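Local coordinates for GGDEF and EAL domain-containing protein (Vibrio cholerae O1 str. 2010EL-1786, PDB 6PWK) that probably acts as a receptor for the second messenger c-di-GMP, controlling large adhesins and thereby biofilm formation, at residues G45-L50 with S153-A158; L301-P306 with A318-A323; T379-G384 with F405-Q410. One frame throughout, in Å; residues are numbered along the deposited sequence.

How the contacts relate
The three contacts follow one another along the chain. Contact 1 lies in the GGDEF domain, packing helix 148-164 on the sheet that includes strand 45-51, beside one bound c-di-GMP. Contacts 2 and 3 belong to the EAL domain, across the centre of the chain from it; their centres lie about 34 and 40 Å from that of contact 1. They are themselves about 19 Å apart between centres, and both reach the barrel sheet: contact 2 through strand 301-305, contact 3 through the short strand 408-409. K355 pairs with E304 on strand 301-305 and with Q410 just after strand 408-409. Contact 1 thus borders a nucleotide, contact 2 includes a magnesium ligand, and contact 3 lies at the surface.

Contact 1: G45-L50 with S153-A158; sequences GGVAIL and SLLDNA. With C2E (9,9'-[(2R,3R,3aS,5S,7aR,9R,10R,10aS,12S,14aR)-3,5,10,12-tetrahydroxy-5,12-dioxidooctahydro-2H,7H-difuro[3,2-d:3',2'-j][1,3,7,9,2,8]tetraoxadiphosphacyclododecine-2,9-diyl]bis(2-amino-1,9-dihydro-6H-purin-6-one)), chain D.
L155 reaches from helix 153-158 onto strand 45-50 and fits against V47 and I49, two residues on the same side of the strand. Its branches divide the work: CD1 and CD2 each lie 3.7 Å from V47 CG1, while L155 CG meets I49 CG2 at 3.6 Å. The leucine crosses both partners at a slant. Between them, A48 adds only its backbone, with A48 CA 3.7 Å from L155 CD1.

I49 has CG1 anti to its backbone N (chi1 -176°), which sends the chain past L155 until I49 CD1 comes 3.9 Å from N21 of a guanine of c-di-GMP. One residue on from L155, D156 holds the same nucleotide with two oxygens: OD1 accepts from guanine N21 at 2.9 Å, and OD2 bonds to the ribose hydroxyl O2A at 2.8 Å. K184 forms a salt bridge with OD2, so its charge would probably steady the carboxylate.

This is helix-on-sheet packing of the GGDEF domain, and its apolar seam runs directly into a c-di-GMP pocket. V140 of strand 136-142 and Y31 of helix 28-41 touch both V47 and L155, and strands 96-102 and 136-142 border strand 45-51.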
loop_
_atom_site.group_PDB
_atom_site.type_symbol
_atom_site.label_atom_id
_atom_site.label_comp_id
_atom_site.label_asym_id
_atom_site.label_seq_id
_atom_site.Cartn_x
_atom_site.Cartn_y
_atom_site.Cartn_z
ATOM N N GLY A 45 -27.310 -26.201 5.603
ATOM C CA GLY A 45 -26.849 -25.817 4.293
ATOM C C GLY A 45 -25.365 -25.537 4.316
ATOM O O GLY A 45 -24.648 -25.972 5.217
ATOM N N GLY A 46 -24.904 -24.791 3.309
ATOM C CA GLY A 46 -23.500 -24.481 3.174
ATOM C C GLY A 46 -23.275 -23.014 2.861
ATOM O O GLY A 46 -24.209 -22.257 2.581
ATOM N N VAL A 47 -22.002 -22.630 2.909
ATOM C CA VAL A 47 -21.585 -21.252 2.694
ATOM C C VAL A 47 -20.262 -21.282 1.937
ATOM O O VAL A 47 -19.448 -22.196 2.108
ATOM C CB VAL A 47 -21.478 -20.489 4.040
ATOM C CG1 VAL A 47 -20.097 -20.638 4.669
ATOM C CG2 VAL A 47 -21.854 -19.039 3.869
ATOM N N ALA A 48 -20.062 -20.294 1.067
ATOM C CA ALA A 48 -18.919 -20.299 0.165
ATOM C C ALA A 48 -18.404 -18.883 -0.040
ATOM O O ALA A 48 -19.148 -17.908 0.088
ATOM C CB ALA A 48 -19.273 -20.923 -1.191
ATOM N N ILE A 49 -17.115 -18.785 -0.366
ATOM C CA ILE A 49 -16.466 -17.513 -0.658
ATOM C C ILE A 49 -15.610 -17.686 -1.909
ATOM O O ILE A 49 -14.893 -18.683 -2.047
ATOM C CB ILE A 49 -15.617 -17.007 0.527
ATOM C CG1 ILE A 49 -15.039 -15.623 0.222
ATOM C CG2 ILE A 49 -14.505 -17.991 0.875
ATOM C CD1 ILE A 49 -14.271 -15.021 1.376
ATOM N N LEU A 50 -15.705 -16.725 -2.822
ATOM C CA LEU A 50 -14.956 -16.736 -4.070
ATOM C C LEU A 50 -14.135 -15.461 -4.151
ATOM O O LEU A 50 -14.690 -14.360 -4.076
ATOM C CB LEU A 50 -15.898 -16.842 -5.273
ATOM C CG LEU A 50 -15.252 -16.650 -6.646
ATOM C CD1 LEU A 50 -14.353 -17.826 -6.980
ATOM C CD2 LEU A 50 -16.308 -16.448 -7.725
ATOM N N SER A 153 -14.598 -17.501 9.949
ATOM C CA SER A 153 -13.264 -18.061 10.146
ATOM C C SER A 153 -13.084 -19.348 9.351
ATOM O O SER A 153 -12.044 -19.549 8.712
ATOM C CB SER A 153 -13.016 -18.308 11.634
ATOM O OG SER A 153 -12.959 -17.087 12.350
ATOM N N LEU A 154 -14.083 -20.233 9.385
ATOM C CA LEU A 154 -14.035 -21.438 8.565
ATOM C C LEU A 154 -13.956 -21.090 7.085
ATOM O O LEU A 154 -13.226 -21.735 6.324
ATOM C CB LEU A 154 -15.263 -22.305 8.840
ATOM C CG LEU A 154 -15.267 -23.140 10.119
ATOM C CD1 LEU A 154 -16.690 -23.414 10.564
ATOM C CD2 LEU A 154 -14.523 -24.442 9.887
ATOM N N LEU A 155 -14.709 -20.073 6.663
ATOM C CA LEU A 155 -14.680 -19.643 5.271
ATOM C C LEU A 155 -13.300 -19.128 4.886
ATOM O O LEU A 155 -12.834 -19.350 3.762
ATOM C CB LEU A 155 -15.747 -18.569 5.055
ATOM C CG LEU A 155 -16.543 -18.492 3.752
ATOM C CD1 LEU A 155 -16.824 -19.868 3.188
ATOM C CD2 LEU A 155 -17.847 -17.750 3.997
ATOM N N ASP A 156 -12.622 -18.450 5.817
ATOM C CA ASP A 156 -11.303 -17.897 5.528
ATOM C C ASP A 156 -10.243 -18.992 5.480
ATOM O O ASP A 156 -9.350 -18.962 4.625
ATOM C CB ASP A 156 -10.944 -16.842 6.576
ATOM C CG ASP A 156 -9.865 -15.889 6.103
ATOM O OD1 ASP A 156 -9.597 -15.846 4.885
ATOM O OD2 ASP A 156 -9.286 -15.180 6.952
ATOM N N ASN A 157 -10.318 -19.962 6.395
ATOM C CA ASN A 157 -9.353 -21.057 6.392
ATOM C C ASN A 157 -9.559 -21.985 5.202
ATOM O O ASN A 157 -8.584 -22.529 4.667
ATOM C CB ASN A 157 -9.441 -21.842 7.701
ATOM C CG ASN A 157 -8.876 -21.075 8.880
ATOM O OD1 ASN A 157 -7.713 -21.247 9.246
ATOM N ND2 ASN A 157 -9.696 -20.221 9.481
ATOM N N ALA A 158 -10.808 -22.181 4.773
ATOM C CA ALA A 158 -11.053 -22.978 3.576
ATOM C C ALA A 158 -10.515 -22.279 2.335
ATOM O O ALA A 158 -9.989 -22.932 1.427
ATOM C CB ALA A 158 -12.548 -23.263 3.430
HETATM P P1 C2E D . -9.842 -11.637 11.862
HETATM O O2P C2E D . -9.202 -10.826 10.763
HETATM O O1P C2E D . -8.737 -11.841 12.852
HETATM O "O5'" C2E D . -10.950 -10.820 12.738
HETATM C "C5'" C2E D . -11.230 -11.227 14.039
HETATM C "C4'" C2E D . -12.315 -10.215 14.476
HETATM O "O4'" C2E D . -11.817 -9.011 14.422
HETATM C "C3'" C2E D . -13.331 -10.178 13.317
HETATM O "O3'" C2E D . -14.303 -11.101 13.458
HETATM C "C2'" C2E D . -13.903 -8.747 13.360
HETATM O "O2'" C2E D . -15.176 -8.721 14.136
HETATM C "C1'" C2E D . -13.044 -8.036 14.046
HETATM N N9 C2E D . -12.620 -6.845 13.352
HETATM C C8 C2E D . -11.773 -7.508 12.525
HETATM N N7 C2E D . -11.219 -6.570 11.718
HETATM C C5 C2E D . -11.703 -5.368 12.045
HETATM C C6 C2E D . -11.478 -3.929 11.519
HETATM O O6 C2E D . -10.731 -3.701 10.627
HETATM N N1 C2E D . -12.173 -2.811 12.101
HETATM C C2 C2E D . -13.098 -3.021 13.192
HETATM N N2 C2E D . -13.856 -1.966 13.857
HETATM N N3 C2E D . -13.291 -4.383 13.666
HETATM C C4 C2E D . -12.572 -5.548 13.069
HETATM P P11 C2E D . -15.220 -11.264 12.076
HETATM O O21 C2E D . -15.659 -10.019 11.338
HETATM O O11 C2E D . -16.515 -11.886 12.523
HETATM O O5A C2E D . -14.448 -12.452 11.218
HETATM C C5A C2E D . -13.609 -13.305 11.951
HETATM C C4A C2E D . -12.756 -14.042 11.000
HETATM O O4A C2E D . -13.428 -14.356 9.920
HETATM C C3A C2E D . -11.507 -13.029 10.515
HETATM O O3A C2E D . -10.318 -13.160 11.423
HETATM C C2A C2E D . -11.197 -13.396 9.396
HETATM O O2A C2E D . -10.183 -14.504 9.509
HETATM C C1A C2E D . -12.584 -13.923 8.740
HETATM N N91 C2E D . -13.187 -12.991 8.031
HETATM C C81 C2E D . -14.086 -12.074 8.426
HETATM N N71 C2E D . -14.416 -11.364 7.334
HETATM C C51 C2E D . -13.732 -11.845 6.298
HETATM C C61 C2E D . -13.692 -11.450 4.824
HETATM O O61 C2E D . -14.371 -10.557 4.467
HETATM N N11 C2E D . -12.857 -12.134 3.881
HETATM C C21 C2E D . -12.030 -13.223 4.327
HETATM N N21 C2E D . -11.172 -13.929 3.383
HETATM N N31 C2E D . -12.077 -13.595 5.744
HETATM C C41 C2E D . -12.954 -12.872 6.722
#

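Contact 2: L301-P306 with A318-A323; sequences LHFEIP and ALFCNA. With MG (magnesium ion), chain E.
F303, on strand 301-305, and F320, on helix 314-326, meet as a T-shaped pair inside a beta-alpha-beta crossover of the EAL barrel. The chain leaves strand 301-305, passes through helices 307-312 and 314-326, and returns in the parallel neighbour 330-336. Strand and helix segments run almost antiparallel, at 172°, and side chains fill the 11.0 Å between their axes.

The two phenyl planes stand at 86° with centroids 5.6 Å apart. F320 presents its edge to the face of F303, and F320 CZ is the leading atom, 4.0 Å from F303 CD1. Having CG anti to the backbone N (chi1 177°) extends the F320 ring from the helix toward the strand. I287 of helix 281-292 touches both rings, so a second helix joins the cluster.

I305, two residues after F303, comes to the F320 ring at another part of its rim. Its CD1 lies near the ring plane, 3.7 Å from F320 CD2, and the two side chains slide past each other in opposite directions. The same methyl also touches C321 SG at 3.7 Å, so I305 bridges two successive helix residues. All four touching residues are buried, and their contacts are apolar.

The residue between F303 and I305 points from the strand the other way. E304 thus turns from the helix layer to the magnesium site at the C-terminal mouth of the barrel, shared with E218, N272 and D334. Its carboxylate is divided: OE2 pairs with K355 in a salt bridge and with Y353 in a hydrogen bond, whereas E304 OE1 binds the magnesium ion at 2.2 Å.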
loop_
_atom_site.group_PDB
_atom_site.type_symbol
_atom_site.label_atom_id
_atom_site.label_comp_id
_atom_site.label_asym_id
_atom_site.label_seq_id
_atom_site.Cartn_x
_atom_site.Cartn_y
_atom_site.Cartn_z
ATOM N N LEU A 301 23.567 -19.900 1.712
ATOM C CA LEU A 301 22.172 -19.498 1.852
ATOM C C LEU A 301 21.568 -19.268 0.475
ATOM O O LEU A 301 22.033 -18.404 -0.275
ATOM C CB LEU A 301 22.042 -18.235 2.706
ATOM C CG LEU A 301 22.240 -18.379 4.215
ATOM C CD1 LEU A 301 22.219 -17.017 4.886
ATOM C CD2 LEU A 301 21.174 -19.280 4.810
ATOM N N HIS A 302 20.534 -20.039 0.151
ATOM C CA HIS A 302 19.726 -19.834 -1.045
ATOM C C HIS A 302 18.351 -19.351 -0.605
ATOM O O HIS A 302 17.689 -20.010 0.202
ATOM C CB HIS A 302 19.606 -21.120 -1.864
ATOM C CG HIS A 302 20.884 -21.552 -2.513
ATOM N ND1 HIS A 302 20.960 -22.646 -3.346
ATOM C CD2 HIS A 302 22.134 -21.036 -2.454
ATOM C CE1 HIS A 302 22.203 -22.787 -3.772
ATOM N NE2 HIS A 302 22.936 -21.823 -3.245
ATOM N N PHE A 303 17.926 -18.205 -1.126
ATOM C CA PHE A 303 16.626 -17.639 -0.793
ATOM C C PHE A 303 15.624 -18.017 -1.877
ATOM O O PHE A 303 15.769 -17.608 -3.033
ATOM C CB PHE A 303 16.715 -16.122 -0.627
ATOM C CG PHE A 303 17.432 -15.698 0.623
ATOM C CD1 PHE A 303 16.768 -15.662 1.838
ATOM C CD2 PHE A 303 18.771 -15.348 0.587
ATOM C CE1 PHE A 303 17.425 -15.280 2.992
ATOM C CE2 PHE A 303 19.434 -14.963 1.739
ATOM C CZ PHE A 303 18.760 -14.929 2.943
ATOM N N GLU A 304 14.616 -18.800 -1.503
ATOM C CA GLU A 304 13.616 -19.288 -2.446
ATOM C C GLU A 304 12.483 -18.272 -2.521
ATOM O O GLU A 304 11.736 -18.088 -1.554
ATOM C CB GLU A 304 13.109 -20.665 -2.027
ATOM C CG GLU A 304 12.668 -21.532 -3.193
ATOM C CD GLU A 304 12.890 -23.012 -2.941
ATOM O OE1 GLU A 304 11.945 -23.694 -2.495
ATOM O OE2 GLU A 304 14.018 -23.493 -3.183
ATOM N N ILE A 305 12.355 -17.618 -3.665
ATOM C CA ILE A 305 11.398 -16.535 -3.872
ATOM C C ILE A 305 10.286 -17.047 -4.778
ATOM O O ILE A 305 10.579 -17.607 -5.840
ATOM C CB ILE A 305 12.071 -15.294 -4.488
ATOM C CG1 ILE A 305 13.199 -14.802 -3.577
ATOM C CG2 ILE A 305 11.054 -14.199 -4.726
ATOM C CD1 ILE A 305 14.020 -13.683 -4.172
ATOM N N PRO A 306 9.016 -16.883 -4.404
ATOM C CA PRO A 306 7.929 -17.367 -5.262
ATOM C C PRO A 306 7.895 -16.618 -6.584
ATOM O O PRO A 306 8.265 -15.445 -6.670
ATOM C CB PRO A 306 6.668 -17.093 -4.431
ATOM C CG PRO A 306 7.155 -16.907 -3.025
ATOM C CD PRO A 306 8.508 -16.285 -3.160
ATOM N N ALA A 318 13.601 -7.083 -6.868
ATOM C CA ALA A 318 14.947 -6.729 -7.304
ATOM C C ALA A 318 15.735 -6.063 -6.183
ATOM O O ALA A 318 16.947 -6.268 -6.066
ATOM C CB ALA A 318 14.882 -5.820 -8.530
ATOM N N LEU A 319 15.066 -5.261 -5.351
ATOM C CA LEU A 319 15.743 -4.686 -4.193
ATOM C C LEU A 319 16.160 -5.773 -3.212
ATOM O O LEU A 319 17.248 -5.713 -2.631
ATOM C CB LEU A 319 14.842 -3.658 -3.507
ATOM C CG LEU A 319 14.491 -2.409 -4.317
ATOM C CD1 LEU A 319 13.642 -1.454 -3.492
ATOM C CD2 LEU A 319 15.748 -1.720 -4.828
ATOM N N PHE A 320 15.305 -6.780 -3.018
ATOM C CA PHE A 320 15.663 -7.892 -2.145
ATOM C C PHE A 320 16.779 -8.730 -2.753
ATOM O O PHE A 320 17.720 -9.124 -2.053
ATOM C CB PHE A 320 14.432 -8.753 -1.866
ATOM C CG PHE A 320 14.715 -9.962 -1.023
ATOM C CD1 PHE A 320 14.812 -9.855 0.353
ATOM C CD2 PHE A 320 14.883 -11.208 -1.606
ATOM C CE1 PHE A 320 15.075 -10.965 1.133
ATOM C CE2 PHE A 320 15.145 -12.323 -0.832
ATOM C CZ PHE A 320 15.241 -12.201 0.540
ATOM N N CYS A 321 16.697 -9.007 -4.057
ATOM C CA CYS A 321 17.715 -9.824 -4.710
ATOM C C CYS A 321 19.073 -9.137 -4.694
ATOM O O CYS A 321 20.107 -9.797 -4.526
ATOM C CB CYS A 321 17.291 -10.146 -6.143
ATOM S SG CYS A 321 15.914 -11.309 -6.268
ATOM N N ASN A 322 19.097 -7.814 -4.871
ATOM C CA ASN A 322 20.360 -7.085 -4.813
ATOM C C ASN A 322 20.979 -7.176 -3.423
ATOM O O ASN A 322 22.178 -7.439 -3.282
ATOM C CB ASN A 322 20.147 -5.625 -5.215
ATOM C CG ASN A 322 19.857 -5.463 -6.693
ATOM O OD1 ASN A 322 20.162 -6.343 -7.497
ATOM N ND2 ASN A 322 19.269 -4.331 -7.060
ATOM N N ALA A 323 20.168 -6.965 -2.383
ATOM C CA ALA A 323 20.670 -7.068 -1.017
ATOM C C ALA A 323 21.202 -8.465 -0.728
ATOM O O ALA A 323 22.214 -8.624 -0.036
ATOM C CB ALA A 323 19.565 -6.703 -0.025
HETATM MG MG MG E . 9.867 -23.737 -1.906
#

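Contact 3: T379-G384 with F405-Q410; sequences TAHNLG and FIEVFQ
H381, near the end of helix 367-382, lays its imidazole between F405 and E407 and carries all the contact from the helix side. The closer packing is at the two ring nitrogens. H381 ND1 comes to the edge of the F405 phenyl, in its plane, 3.6 Å from F405 CD1. The rings meet rim to rim, neither lying over the other; their centroids are 5.8 Å apart and their planes are inclined at 56°. At the other nitrogen, H381 NE2 is 3.4 Å from the aliphatic E407 CG. The carbonyl of F405 is modelled too close to the imidazole for its position there to be trusted.

F405 owes its reach toward the helix partly to chi1 of 41°, which places CG between the backbone N and the carbonyl carbon. The F405 side chain also touches T374, S377 and R378 on the same helix.

The looser side is the carboxylate end of E407. E407 and H381 slide past each other in opposite directions, and the carboxylate plane stands 78° from that of the imidazole. E407 OE1 remains 3.8 Å from H381 NE2, too far for a hydrogen bond. F405 and E407 are both exposed, as is G384, where the helix ends in a Schellman motif with G384 N bonded to H381 O at 2.8 Å. Toward the interior, A380 and V408 instead lean on strand 386-389.

The contact joins the helix end to the loop leading into strand 408-409 through the rim-to-rim rings and the E407 methylene CG. Although histidine and glutamate are neighbours, they form no salt bridge here; the nearby carboxylate might slightly favour a protonated imidazole, and the association seems to rest mainly on van der Waals packing.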
loop_
_atom_site.group_PDB
_atom_site.type_symbol
_atom_site.label_atom_id
_atom_site.label_comp_id
_atom_site.label_asym_id
_atom_site.label_seq_id
_atom_site.Cartn_x
_atom_site.Cartn_y
_atom_site.Cartn_z
ATOM N N THR A 379 14.791 -22.721 -21.604
ATOM C CA THR A 379 15.049 -21.311 -21.322
ATOM C C THR A 379 15.981 -21.137 -20.130
ATOM O O THR A 379 16.891 -20.299 -20.157
ATOM C CB THR A 379 13.726 -20.580 -21.081
ATOM O OG1 THR A 379 12.954 -20.577 -22.287
ATOM C CG2 THR A 379 13.970 -19.147 -20.636
ATOM N N ALA A 380 15.783 -21.933 -19.078
ATOM C CA ALA A 380 16.639 -21.823 -17.902
ATOM C C ALA A 380 18.040 -22.351 -18.190
ATOM O O ALA A 380 19.040 -21.699 -17.863
ATOM C CB ALA A 380 16.009 -22.565 -16.725
ATOM N N HIS A 381 18.135 -23.530 -18.810
ATOM C CA HIS A 381 19.444 -24.126 -19.063
ATOM C C HIS A 381 20.235 -23.326 -20.090
ATOM O O HIS A 381 21.458 -23.197 -19.972
ATOM C CB HIS A 381 19.285 -25.572 -19.523
ATOM C CG HIS A 381 18.833 -26.500 -18.441
ATOM N ND1 HIS A 381 17.763 -27.355 -18.594
ATOM C CD2 HIS A 381 19.307 -26.708 -17.190
ATOM C CE1 HIS A 381 17.597 -28.048 -17.483
ATOM N NE2 HIS A 381 18.520 -27.676 -16.615
ATOM N N ASN A 382 19.558 -22.791 -21.112
ATOM C CA ASN A 382 20.248 -21.961 -22.094
ATOM C C ASN A 382 20.894 -20.749 -21.437
ATOM O O ASN A 382 21.940 -20.277 -21.896
ATOM C CB ASN A 382 19.280 -21.517 -23.191
ATOM C CG ASN A 382 18.844 -22.663 -24.084
ATOM O OD1 ASN A 382 19.518 -23.692 -24.170
ATOM N ND2 ASN A 382 17.715 -22.489 -24.763
ATOM N N LEU A 383 20.291 -20.237 -20.368
ATOM C CA LEU A 383 20.869 -19.159 -19.579
ATOM C C LEU A 383 21.807 -19.665 -18.491
ATOM O O LEU A 383 22.300 -18.858 -17.697
ATOM C CB LEU A 383 19.759 -18.313 -18.951
ATOM C CG LEU A 383 19.032 -17.360 -19.900
ATOM C CD1 LEU A 383 17.640 -17.042 -19.382
ATOM C CD2 LEU A 383 19.839 -16.085 -20.077
ATOM N N GLY A 384 22.066 -20.969 -18.438
ATOM C CA GLY A 384 22.935 -21.519 -17.414
ATOM C C GLY A 384 22.311 -21.572 -16.040
ATOM O O GLY A 384 23.021 -21.444 -15.037
ATOM N N PHE A 405 15.149 -33.201 -19.487
ATOM C CA PHE A 405 16.500 -32.847 -19.039
ATOM C C PHE A 405 16.485 -31.938 -17.807
ATOM O O PHE A 405 17.050 -30.845 -17.794
ATOM C CB PHE A 405 17.324 -32.225 -20.174
ATOM C CG PHE A 405 16.565 -31.255 -21.039
ATOM C CD1 PHE A 405 16.476 -29.914 -20.697
ATOM C CD2 PHE A 405 15.954 -31.681 -22.209
ATOM C CE1 PHE A 405 15.782 -29.025 -21.493
ATOM C CE2 PHE A 405 15.258 -30.798 -23.009
ATOM C CZ PHE A 405 15.173 -29.467 -22.651
ATOM N N ILE A 406 15.839 -32.425 -16.750
ATOM C CA ILE A 406 15.875 -31.748 -15.457
ATOM C C ILE A 406 17.143 -32.170 -14.726
ATOM O O ILE A 406 17.462 -33.363 -14.654
ATOM C CB ILE A 406 14.619 -32.072 -14.634
ATOM C CG1 ILE A 406 13.360 -31.781 -15.451
ATOM C CG2 ILE A 406 14.608 -31.278 -13.336
ATOM C CD1 ILE A 406 13.254 -30.346 -15.921
ATOM N N GLU A 407 17.870 -31.194 -14.178
ATOM C CA GLU A 407 19.181 -31.484 -13.609
ATOM C C GLU A 407 19.073 -32.148 -12.240
ATOM O O GLU A 407 19.655 -33.216 -12.016
ATOM C CB GLU A 407 20.015 -30.201 -13.527
ATOM C CG GLU A 407 20.593 -29.765 -14.867
ATOM C CD GLU A 407 21.646 -28.682 -14.733
ATOM O OE1 GLU A 407 21.363 -27.644 -14.097
ATOM O OE2 GLU A 407 22.765 -28.874 -15.257
ATOM N N VAL A 408 18.341 -31.534 -11.310
ATOM C CA VAL A 408 18.235 -32.049 -9.953
ATOM C C VAL A 408 16.762 -32.230 -9.603
ATOM O O VAL A 408 15.881 -31.570 -10.165
ATOM C CB VAL A 408 18.954 -31.132 -8.928
ATOM C CG1 VAL A 408 19.752 -30.053 -9.642
ATOM C CG2 VAL A 408 17.987 -30.515 -7.939
ATOM N N PHE A 409 16.498 -33.152 -8.675
ATOM C CA PHE A 409 15.144 -33.534 -8.303
ATOM C C PHE A 409 14.977 -33.454 -6.792
ATOM O O PHE A 409 15.940 -33.597 -6.034
ATOM C CB PHE A 409 14.814 -34.953 -8.791
ATOM C CG PHE A 409 15.071 -35.166 -10.255
ATOM C CD1 PHE A 409 16.344 -35.468 -10.714
ATOM C CD2 PHE A 409 14.040 -35.066 -11.174
ATOM C CE1 PHE A 409 16.584 -35.661 -12.060
ATOM C CE2 PHE A 409 14.274 -35.261 -12.522
ATOM C CZ PHE A 409 15.547 -35.557 -12.965
ATOM N N GLN A 410 13.736 -33.232 -6.364
ATOM C CA GLN A 410 13.407 -33.102 -4.952
ATOM C C GLN A 410 12.039 -33.719 -4.705
ATOM O O GLN A 410 11.139 -33.602 -5.541
ATOM C CB GLN A 410 13.419 -31.627 -4.514
ATOM C CG GLN A 410 13.264 -31.409 -3.015
ATOM C CD GLN A 410 13.299 -29.940 -2.629
ATOM O OE1 GLN A 410 13.640 -29.080 -3.441
ATOM N NE2 GLN A 410 12.941 -29.649 -1.383
#